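Local atomic coordinates of conjugal transfer protein-like C-terminal domain-containing protein (Enterococcus faecalis, PDB entry 4EC6), a protein that is of unknown function but, as a VirB8-like TraM protein of plasmid pIP501, probably takes part in conjugative DNA transfer through a type IV secretion system. Residues N129-E141 against V149-N161. Sequence-based numbering, arbitrary orientation.
Sequences NRSKMQKITFEVE and VTTQPKLTDFSFN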
loop_
_atom_site.group_PDB
_atom_site.type_symbol
_atom_site.label_atom_id
_atom_site.label_comp_id
_atom_site.label_asym_id
_atom_site.label_seq_id
_atom_site.Cartn_x
_atom_site.Cartn_y
_atom_site.Cartn_z
ATOM N N ASN A 129 18.553 13.565 -7.224
ATOM C CA ASN A 129 19.066 12.326 -6.590
ATOM C C ASN A 129 19.333 12.518 -5.090
ATOM O O ASN A 129 19.878 11.631 -4.427
ATOM C CB ASN A 129 20.282 11.716 -7.319
ATOM C CG ASN A 129 19.959 10.372 -7.967
ATOM O OD1 ASN A 129 20.339 9.318 -7.446
ATOM N ND2 ASN A 129 19.232 10.399 -9.091
ATOM N N ARG A 130 18.959 13.708 -4.600
ATOM C CA ARG A 130 18.826 14.038 -3.169
ATOM C C ARG A 130 17.380 13.739 -2.757
ATOM O O ARG A 130 16.450 14.433 -3.162
ATOM C CB ARG A 130 19.136 15.520 -2.891
ATOM C CG ARG A 130 20.489 16.011 -3.378
ATOM C CD ARG A 130 21.486 16.217 -2.247
ATOM N NE ARG A 130 22.333 17.389 -2.505
ATOM C CZ ARG A 130 23.488 17.663 -1.891
ATOM N NH1 ARG A 130 23.976 16.844 -0.964
ATOM N NH2 ARG A 130 24.166 18.763 -2.213
ATOM N N SER A 131 17.217 12.691 -1.963
ATOM C CA SER A 131 15.919 12.239 -1.517
ATOM C C SER A 131 15.531 12.840 -0.158
ATOM O O SER A 131 16.383 13.092 0.674
ATOM C CB SER A 131 15.945 10.724 -1.427
ATOM O OG SER A 131 14.908 10.275 -0.594
ATOM N N LYS A 132 14.246 13.079 0.071
ATOM C CA LYS A 132 13.803 13.503 1.405
ATOM C C LYS A 132 12.353 13.137 1.628
ATOM O O LYS A 132 11.583 12.954 0.671
ATOM C CB LYS A 132 14.047 15.012 1.657
ATOM C CG LYS A 132 13.291 15.956 0.721
ATOM C CD LYS A 132 13.656 17.427 0.902
ATOM C CE LYS A 132 13.536 17.889 2.353
ATOM N NZ LYS A 132 13.314 19.364 2.478
HETATM N N MSE A 133 12.010 13.014 2.899
HETATM C CA MSE A 133 10.665 12.753 3.353
HETATM C C MSE A 133 9.812 14.001 3.311
HETATM O O MSE A 133 10.173 15.023 3.864
HETATM C CB MSE A 133 10.773 12.320 4.798
HETATM C CG MSE A 133 10.566 10.824 4.873
HETATM SE SE MSE A 133 10.213 10.270 6.762
HETATM C CE MSE A 133 8.368 9.703 6.409
ATOM N N GLN A 134 8.658 13.927 2.658
ATOM C CA GLN A 134 7.708 15.022 2.732
ATOM C C GLN A 134 6.314 14.524 3.091
ATOM O O GLN A 134 5.993 13.355 2.935
ATOM C CB GLN A 134 7.690 15.841 1.421
ATOM C CG GLN A 134 8.984 16.620 1.216
ATOM C CD GLN A 134 8.813 17.890 0.404
ATOM O OE1 GLN A 134 8.849 17.880 -0.839
ATOM N NE2 GLN A 134 8.694 19.008 1.099
ATOM N N LYS A 135 5.514 15.423 3.636
ATOM C CA LYS A 135 4.087 15.223 3.775
ATOM C C LYS A 135 3.301 16.126 2.800
ATOM O O LYS A 135 3.691 17.258 2.522
ATOM C CB LYS A 135 3.653 15.463 5.202
ATOM C CG LYS A 135 2.171 15.635 5.325
ATOM C CD LYS A 135 1.723 15.100 6.655
ATOM C CE LYS A 135 1.812 16.139 7.743
ATOM N NZ LYS A 135 1.640 15.400 9.040
ATOM N N ILE A 136 2.237 15.570 2.245
ATOM C CA ILE A 136 1.343 16.289 1.380
ATOM C C ILE A 136 -0.090 16.159 1.918
ATOM O O ILE A 136 -0.522 15.074 2.278
ATOM C CB ILE A 136 1.459 15.803 -0.073
ATOM C CG1 ILE A 136 0.832 16.838 -0.974
ATOM C CG2 ILE A 136 0.856 14.413 -0.274
ATOM C CD1 ILE A 136 1.125 16.606 -2.424
ATOM N N THR A 137 -0.771 17.308 1.979
ATOM C CA THR A 137 -2.118 17.467 2.489
ATOM C C THR A 137 -2.978 18.149 1.387
ATOM O O THR A 137 -2.534 19.046 0.682
ATOM C CB THR A 137 -2.052 18.359 3.732
ATOM O OG1 THR A 137 -0.978 17.896 4.531
ATOM C CG2 THR A 137 -3.310 18.290 4.583
ATOM N N PHE A 138 -4.195 17.676 1.212
ATOM C CA PHE A 138 -5.154 18.306 0.337
ATOM C C PHE A 138 -6.562 17.817 0.702
ATOM O O PHE A 138 -6.725 16.790 1.348
ATOM C CB PHE A 138 -4.819 18.054 -1.119
ATOM C CG PHE A 138 -4.768 16.607 -1.519
ATOM C CD1 PHE A 138 -5.906 15.971 -2.038
ATOM C CD2 PHE A 138 -3.567 15.884 -1.470
ATOM C CE1 PHE A 138 -5.856 14.648 -2.449
ATOM C CE2 PHE A 138 -3.525 14.545 -1.897
ATOM C CZ PHE A 138 -4.658 13.924 -2.381
ATOM N N GLU A 139 -7.583 18.553 0.320
ATOM C CA GLU A 139 -8.953 18.073 0.592
ATOM C C GLU A 139 -9.636 17.412 -0.596
ATOM O O GLU A 139 -9.254 17.612 -1.725
ATOM C CB GLU A 139 -9.784 19.173 1.206
ATOM C CG GLU A 139 -9.051 19.697 2.396
ATOM C CD GLU A 139 -9.716 20.904 2.998
ATOM O OE1 GLU A 139 -10.944 21.115 2.736
ATOM O OE2 GLU A 139 -8.987 21.643 3.727
ATOM N N VAL A 140 -10.667 16.652 -0.314
ATOM C CA VAL A 140 -11.287 15.739 -1.280
ATOM C C VAL A 140 -12.763 15.706 -0.929
ATOM O O VAL A 140 -13.088 15.763 0.227
ATOM C CB VAL A 140 -10.672 14.348 -1.097
ATOM C CG1 VAL A 140 -11.551 13.244 -1.639
ATOM C CG2 VAL A 140 -9.351 14.326 -1.821
ATOM N N GLU A 141 -13.649 15.710 -1.915
ATOM C CA GLU A 141 -15.092 15.684 -1.673
ATOM C C GLU A 141 -15.723 14.622 -2.536
ATOM O O GLU A 141 -15.237 14.329 -3.635
ATOM C CB GLU A 141 -15.731 17.042 -1.907
ATOM C CG GLU A 141 -15.372 18.068 -0.838
ATOM C CD GLU A 141 -15.810 19.487 -1.220
ATOM O OE1 GLU A 141 -16.708 19.637 -2.091
ATOM O OE2 GLU A 141 -15.230 20.466 -0.673
ATOM N N VAL A 149 -10.597 16.416 -5.824
ATOM C CA VAL A 149 -9.718 17.242 -5.009
ATOM C C VAL A 149 -10.289 18.682 -4.988
ATOM O O VAL A 149 -10.699 19.188 -6.033
ATOM C CB VAL A 149 -8.277 17.280 -5.604
ATOM C CG1 VAL A 149 -7.410 18.297 -4.894
ATOM C CG2 VAL A 149 -7.627 15.902 -5.587
ATOM N N THR A 150 -10.282 19.348 -3.832
ATOM C CA THR A 150 -10.871 20.652 -3.723
ATOM C C THR A 150 -9.961 21.735 -3.140
ATOM O O THR A 150 -10.410 22.839 -2.892
ATOM C CB THR A 150 -12.154 20.607 -2.857
ATOM O OG1 THR A 150 -11.839 20.093 -1.547
ATOM C CG2 THR A 150 -13.203 19.742 -3.467
ATOM N N THR A 151 -8.708 21.437 -2.831
ATOM C CA THR A 151 -7.752 22.496 -2.462
ATOM C C THR A 151 -6.450 22.225 -3.207
ATOM O O THR A 151 -6.238 21.131 -3.721
ATOM C CB THR A 151 -7.433 22.511 -0.981
ATOM O OG1 THR A 151 -6.977 21.207 -0.608
ATOM C CG2 THR A 151 -8.633 22.864 -0.173
ATOM N N GLN A 152 -5.577 23.211 -3.287
ATOM C CA GLN A 152 -4.290 22.950 -3.902
ATOM C C GLN A 152 -3.438 22.203 -2.847
ATOM O O GLN A 152 -3.447 22.604 -1.723
ATOM C CB GLN A 152 -3.636 24.251 -4.312
ATOM C CG GLN A 152 -2.243 23.961 -4.833
ATOM C CD GLN A 152 -1.546 25.171 -5.316
ATOM O OE1 GLN A 152 -1.654 26.222 -4.709
ATOM N NE2 GLN A 152 -0.812 25.043 -6.419
ATOM N N PRO A 153 -2.765 21.086 -3.199
ATOM C CA PRO A 153 -2.039 20.312 -2.179
ATOM C C PRO A 153 -0.942 21.130 -1.493
ATOM O O PRO A 153 -0.264 21.887 -2.168
ATOM C CB PRO A 153 -1.426 19.178 -2.999
ATOM C CG PRO A 153 -2.333 19.005 -4.149
ATOM C CD PRO A 153 -2.746 20.397 -4.509
ATOM N N LYS A 154 -0.816 21.023 -0.168
ATOM C CA LYS A 154 0.344 21.571 0.592
ATOM C C LYS A 154 1.415 20.513 0.826
ATOM O O LYS A 154 1.179 19.409 1.341
ATOM C CB LYS A 154 -0.025 22.165 1.969
ATOM C CG LYS A 154 -1.098 23.262 2.009
ATOM C CD LYS A 154 -1.177 23.961 0.647
ATOM C CE LYS A 154 -1.974 25.269 0.648
ATOM N NZ LYS A 154 -1.516 26.052 -0.546
ATOM N N LEU A 155 2.619 20.863 0.444
ATOM C CA LEU A 155 3.749 19.993 0.588
ATOM C C LEU A 155 4.589 20.575 1.723
ATOM O O LEU A 155 4.843 21.741 1.715
ATOM C CB LEU A 155 4.496 20.040 -0.724
ATOM C CG LEU A 155 5.265 18.888 -1.273
ATOM C CD1 LEU A 155 4.549 17.562 -0.977
ATOM C CD2 LEU A 155 5.377 19.197 -2.759
ATOM N N THR A 156 4.999 19.785 2.720
ATOM C CA THR A 156 5.794 20.320 3.817
ATOM C C THR A 156 6.816 19.301 4.225
ATOM O O THR A 156 6.612 18.115 4.029
ATOM C CB THR A 156 4.935 20.612 5.061
ATOM O OG1 THR A 156 4.202 19.437 5.422
ATOM C CG2 THR A 156 3.949 21.756 4.816
ATOM N N ASP A 157 7.914 19.757 4.827
ATOM C CA ASP A 157 8.964 18.846 5.308
ATOM C C ASP A 157 8.433 18.039 6.488
ATOM O O ASP A 157 7.556 18.487 7.185
ATOM C CB ASP A 157 10.181 19.645 5.736
ATOM C CG ASP A 157 11.028 20.137 4.557
ATOM O OD1 ASP A 157 10.664 19.939 3.357
ATOM O OD2 ASP A 157 12.080 20.745 4.865
ATOM N N PHE A 158 8.941 16.838 6.697
ATOM C CA PHE A 158 8.370 15.959 7.668
ATOM C C PHE A 158 9.444 15.083 8.278
ATOM O O PHE A 158 10.407 14.710 7.612
ATOM C CB PHE A 158 7.274 15.052 7.029
ATOM C CG PHE A 158 6.742 14.000 7.982
ATOM C CD1 PHE A 158 5.645 14.269 8.828
ATOM C CD2 PHE A 158 7.377 12.753 8.094
ATOM C CE1 PHE A 158 5.184 13.304 9.734
ATOM C CE2 PHE A 158 6.900 11.789 8.988
ATOM C CZ PHE A 158 5.794 12.070 9.810
ATOM N N SER A 159 9.247 14.710 9.533
ATOM C CA SER A 159 9.967 13.568 10.098
ATOM C C SER A 159 9.177 13.035 11.290
ATOM O O SER A 159 8.245 13.685 11.756
ATOM C CB SER A 159 11.385 13.938 10.516
ATOM O OG SER A 159 11.296 14.827 11.615
ATOM N N PHE A 160 9.546 11.832 11.743
ATOM C CA PHE A 160 8.867 11.114 12.831
ATOM C C PHE A 160 9.233 11.591 14.248
ATOM O O PHE A 160 8.560 11.253 15.228
ATOM C CB PHE A 160 9.164 9.619 12.674
ATOM C CG PHE A 160 8.462 9.001 11.506
ATOM C CD1 PHE A 160 7.040 8.977 11.454
ATOM C CD2 PHE A 160 9.177 8.497 10.435
ATOM C CE1 PHE A 160 6.370 8.452 10.382
ATOM C CE2 PHE A 160 8.500 7.960 9.360
ATOM C CZ PHE A 160 7.105 7.929 9.341
ATOM N N ASN A 161 10.282 12.398 14.334
ATOM C CA ASN A 161 10.925 12.754 15.614
ATOM C C ASN A 161 10.161 13.751 16.469
ATOM O O ASN A 161 10.632 14.193 17.522
ATOM C CB ASN A 161 12.342 13.262 15.355
ATOM C CG ASN A 161 13.278 12.147 14.926
ATOM O OD1 ASN A 161 13.560 11.223 15.701
ATOM N ND2 ASN A 161 13.764 12.222 13.686
ATOM O OXT ASN A 161 9.047 14.136 16.113
HETATM O O HOH W 1 1.623 18.719 3.981
#
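Ile136 and Leu155, a non-hydrogen-bonded antiparallel pair, begin the tightly packed side of this hairpin: Ile136 CB meets Leu155 CD1 at 3.7 Å. With CG1 anti to the backbone N (chi1 -163°), Ile136 runs alongside Pro153, its CD1 against the ring carbon CB. Farther along, the Phe138 ring rests its CE1 on Val149 CG2 (3.8 Å), and helix 54-68 covers this apolar face through Phe64, Leu65 and Tyr68. Lys135 with Thr156 and Thr137 with Lys154 supply paired backbone bonds. The regular pairing is then interrupted: Thr151 OG1 accepts a hydrogen bond from Glu139 N (2.9 Å, 165° at the hydrogen), a side chain standing in for a main-chain carbonyl.

The other face is looser and wetter. One water bridges Thr137 OG1, Thr156 OG1 and Lys154 O, with a weak bond to Lys135 O. At the exposed end of the strand pair, Lys132 NZ salt-bridges Asp157, reaching OD1 (2.9 Å) and OD2 by weak bonds. A second close-packed patch lies at the subunit contact: selenomethionine Met133 brings SE to the Phe158 ring edge and CE to Phe160 CE2 (3.4 Å), Phe158 CE2 lies over the Phe160 ring centre, and Phe160 meets Phe60 and Tyr63 of a second subunit edge-to-face. This is the last hairpin of the helix-backed antiparallel sheet in the protein's C-terminal domain, an NTF2-like fold resembling VirB8.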